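Hypothetical shikimate 5-dehydrogenase-like protein HI0607 (PDB 1NPY) catalyses the NADP(+)-dependent oxidation of shikimate to 3-dehydroshikimate in vitro, but so weakly that shikimate may not be its biological substrate. Local coordinates at residues 100-105 / 247-252. Numbering follows the deposited sequence.
Sequences YNTDYI and FELYTH
Tyr100 and Leu249 meet because both turn CG away from their own carbonyl carbon (chi1 -57° and -77°), which sends each side chain across to the other segment. The isobutyl end of Leu249 lies over one face of the Tyr100 ring. Leu249 CD1 sits 4.2 Å from the centroid of the Tyr100 ring, 19° off the normal, a CH-pi contact shifted toward the rim on the CG and CD2 side. The other methyl, Leu249 CD2, reaches the phenol end and stands 4.0 Å from Tyr100 CZ. The two branches thus span the ring lengthwise.

The methyl of Thr102 also touches Leu249. Thr102 CG2 points tip to tip at Leu249 CD1, 4.2 Å away. Thr102 OG1 is hydrogen-bonded to the carbonyl oxygen of Gln242, on the same helix as Leu249. No hydrogen bond joins 100-105 to 247-252 directly.

Helices 102-113 and 235-251 link the substrate-binding and NADP(+)-binding domains of the shikimate dehydrogenase fold, and the contact sits where they meet the sheet of the N-terminal domain. Val91 of strand 89-93 touches both Tyr100 and Leu249.

Asn101 is the N-cap of helix 102-113. Asn101 OD1 accepts a nearly straight bond from Tyr104 N at 3.1 Å, and Asn101 ND2 is hydrogen-bonded to Ser86 O. Asp103, the inferred substrate-binding residue, follows in the first turn, with a long, weak ion pair to the inferred catalytic Lys67.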
loop_
_atom_site.group_PDB
_atom_site.type_symbol
_atom_site.label_atom_id
_atom_site.label_comp_id
_atom_site.label_asym_id
_atom_site.label_seq_id
_atom_site.Cartn_x
_atom_site.Cartn_y
_atom_site.Cartn_z
ATOM N N TYR A 100 -3.976 -4.629 11.193
ATOM C CA TYR A 100 -3.116 -5.136 10.126
ATOM C C TYR A 100 -2.611 -3.986 9.255
ATOM O O TYR A 100 -3.070 -2.852 9.342
ATOM C CB TYR A 100 -3.905 -6.075 9.200
ATOM C CG TYR A 100 -4.550 -7.241 9.912
ATOM C CD1 TYR A 100 -3.931 -8.487 9.980
ATOM C CD2 TYR A 100 -5.776 -7.086 10.546
ATOM C CE1 TYR A 100 -4.544 -9.532 10.672
ATOM C CE2 TYR A 100 -6.405 -8.137 11.210
ATOM C CZ TYR A 100 -5.784 -9.358 11.259
ATOM O OH TYR A 100 -6.392 -10.390 11.951
ATOM N N ASN A 101 -1.599 -4.290 8.453
ATOM C CA ASN A 101 -1.188 -3.355 7.419
ATOM C C ASN A 101 -1.160 -4.069 6.075
ATOM O O ASN A 101 -0.196 -4.745 5.749
ATOM C CB ASN A 101 0.108 -2.631 7.737
ATOM C CG ASN A 101 0.316 -1.470 6.795
ATOM O OD1 ASN A 101 0.328 -1.686 5.596
ATOM N ND2 ASN A 101 0.362 -0.248 7.318
ATOM N N THR A 102 -2.208 -3.857 5.285
ATOM C CA THR A 102 -2.323 -4.513 3.990
ATOM C C THR A 102 -1.485 -3.879 2.887
ATOM O O THR A 102 -1.289 -4.507 1.852
ATOM C CB THR A 102 -3.760 -4.674 3.502
ATOM O OG1 THR A 102 -4.393 -3.398 3.379
ATOM C CG2 THR A 102 -4.596 -5.513 4.430
ATOM N N ASP A 103 -0.952 -2.679 3.087
ATOM C CA ASP A 103 0.073 -2.210 2.170
ATOM C C ASP A 103 1.325 -3.092 2.248
ATOM O O ASP A 103 1.849 -3.516 1.218
ATOM C CB ASP A 103 0.445 -0.774 2.484
ATOM C CG ASP A 103 -0.604 0.209 2.025
ATOM O OD1 ASP A 103 -1.299 0.001 0.997
ATOM O OD2 ASP A 103 -0.704 1.286 2.643
ATOM N N TYR A 104 1.789 -3.368 3.466
ATOM C CA TYR A 104 2.883 -4.296 3.686
ATOM C C TYR A 104 2.560 -5.676 3.099
ATOM O O TYR A 104 3.366 -6.255 2.365
ATOM C CB TYR A 104 3.201 -4.355 5.190
ATOM C CG TYR A 104 4.159 -5.460 5.558
ATOM C CD1 TYR A 104 5.538 -5.266 5.483
ATOM C CD2 TYR A 104 3.691 -6.730 5.909
ATOM C CE1 TYR A 104 6.415 -6.308 5.744
ATOM C CE2 TYR A 104 4.568 -7.757 6.196
ATOM C CZ TYR A 104 5.925 -7.538 6.125
ATOM O OH TYR A 104 6.778 -8.593 6.396
ATOM N N ILE A 105 1.384 -6.213 3.415
ATOM C CA ILE A 105 0.990 -7.524 2.899
ATOM C C ILE A 105 1.011 -7.514 1.372
ATOM O O ILE A 105 1.504 -8.461 0.759
ATOM C CB ILE A 105 -0.360 -7.981 3.477
ATOM C CG1 ILE A 105 -0.282 -8.116 4.998
ATOM C CG2 ILE A 105 -0.812 -9.327 2.923
ATOM C CD1 ILE A 105 -1.621 -8.278 5.658
ATOM N N PHE A 247 -10.762 -6.652 2.081
ATOM C CA PHE A 247 -12.065 -7.243 1.800
ATOM C C PHE A 247 -12.137 -8.662 2.349
ATOM O O PHE A 247 -13.133 -9.070 2.985
ATOM C CB PHE A 247 -12.312 -7.221 0.299
ATOM C CG PHE A 247 -13.658 -7.715 -0.093
ATOM C CD1 PHE A 247 -14.665 -6.811 -0.407
ATOM C CD2 PHE A 247 -13.930 -9.076 -0.208
ATOM C CE1 PHE A 247 -15.915 -7.234 -0.773
ATOM C CE2 PHE A 247 -15.212 -9.496 -0.573
ATOM C CZ PHE A 247 -16.180 -8.594 -0.895
ATOM N N GLU A 248 -11.049 -9.400 2.140
ATOM C CA GLU A 248 -10.969 -10.787 2.585
ATOM C C GLU A 248 -10.930 -10.865 4.116
ATOM O O GLU A 248 -11.559 -11.724 4.727
ATOM C CB GLU A 248 -9.761 -11.511 1.985
ATOM C CG GLU A 248 -9.770 -13.008 2.275
ATOM C CD GLU A 248 -8.574 -13.711 1.655
ATOM O OE1 GLU A 248 -8.221 -14.853 2.037
ATOM O OE2 GLU A 248 -7.982 -13.100 0.743
ATOM N N LEU A 249 -10.241 -9.937 4.758
ATOM C CA LEU A 249 -10.245 -9.902 6.213
ATOM C C LEU A 249 -11.654 -9.663 6.768
ATOM O O LEU A 249 -12.062 -10.251 7.768
ATOM C CB LEU A 249 -9.269 -8.854 6.716
ATOM C CG LEU A 249 -7.808 -9.277 6.662
ATOM C CD1 LEU A 249 -6.878 -8.085 6.801
ATOM C CD2 LEU A 249 -7.445 -10.318 7.709
ATOM N N TYR A 250 -12.386 -8.758 6.140
ATOM C CA TYR A 250 -13.693 -8.390 6.693
ATOM C C TYR A 250 -14.757 -9.461 6.437
ATOM O O TYR A 250 -15.600 -9.685 7.302
ATOM C CB TYR A 250 -14.216 -7.085 6.114
ATOM C CG TYR A 250 -13.310 -5.866 6.201
ATOM C CD1 TYR A 250 -12.361 -5.705 7.197
ATOM C CD2 TYR A 250 -13.439 -4.855 5.272
ATOM C CE1 TYR A 250 -11.540 -4.581 7.224
ATOM C CE2 TYR A 250 -12.618 -3.734 5.272
ATOM C CZ TYR A 250 -11.690 -3.596 6.284
ATOM O OH TYR A 250 -10.875 -2.492 6.271
ATOM N N THR A 251 -14.758 -10.059 5.243
ATOM C CA THR A 251 -15.876 -10.897 4.787
ATOM C C THR A 251 -15.600 -12.406 4.816
ATOM O O THR A 251 -16.510 -13.206 4.606
ATOM C CB THR A 251 -16.222 -10.629 3.339
ATOM O OG1 THR A 251 -15.096 -11.003 2.524
ATOM C CG2 THR A 251 -16.495 -9.150 3.074
ATOM N N HIS A 252 -14.329 -12.757 4.918
ATOM C CA HIS A 252 -13.840 -14.133 4.783
ATOM C C HIS A 252 -14.011 -14.746 3.400
ATOM O O HIS A 252 -14.002 -15.968 3.232
ATOM C CB HIS A 252 -14.453 -15.059 5.833
ATOM C CG HIS A 252 -14.054 -14.684 7.224
ATOM N ND1 HIS A 252 -14.970 -14.444 8.222
ATOM C CD2 HIS A 252 -12.837 -14.404 7.741
ATOM C CE1 HIS A 252 -14.323 -14.100 9.319
ATOM N NE2 HIS A 252 -13.030 -14.062 9.056
#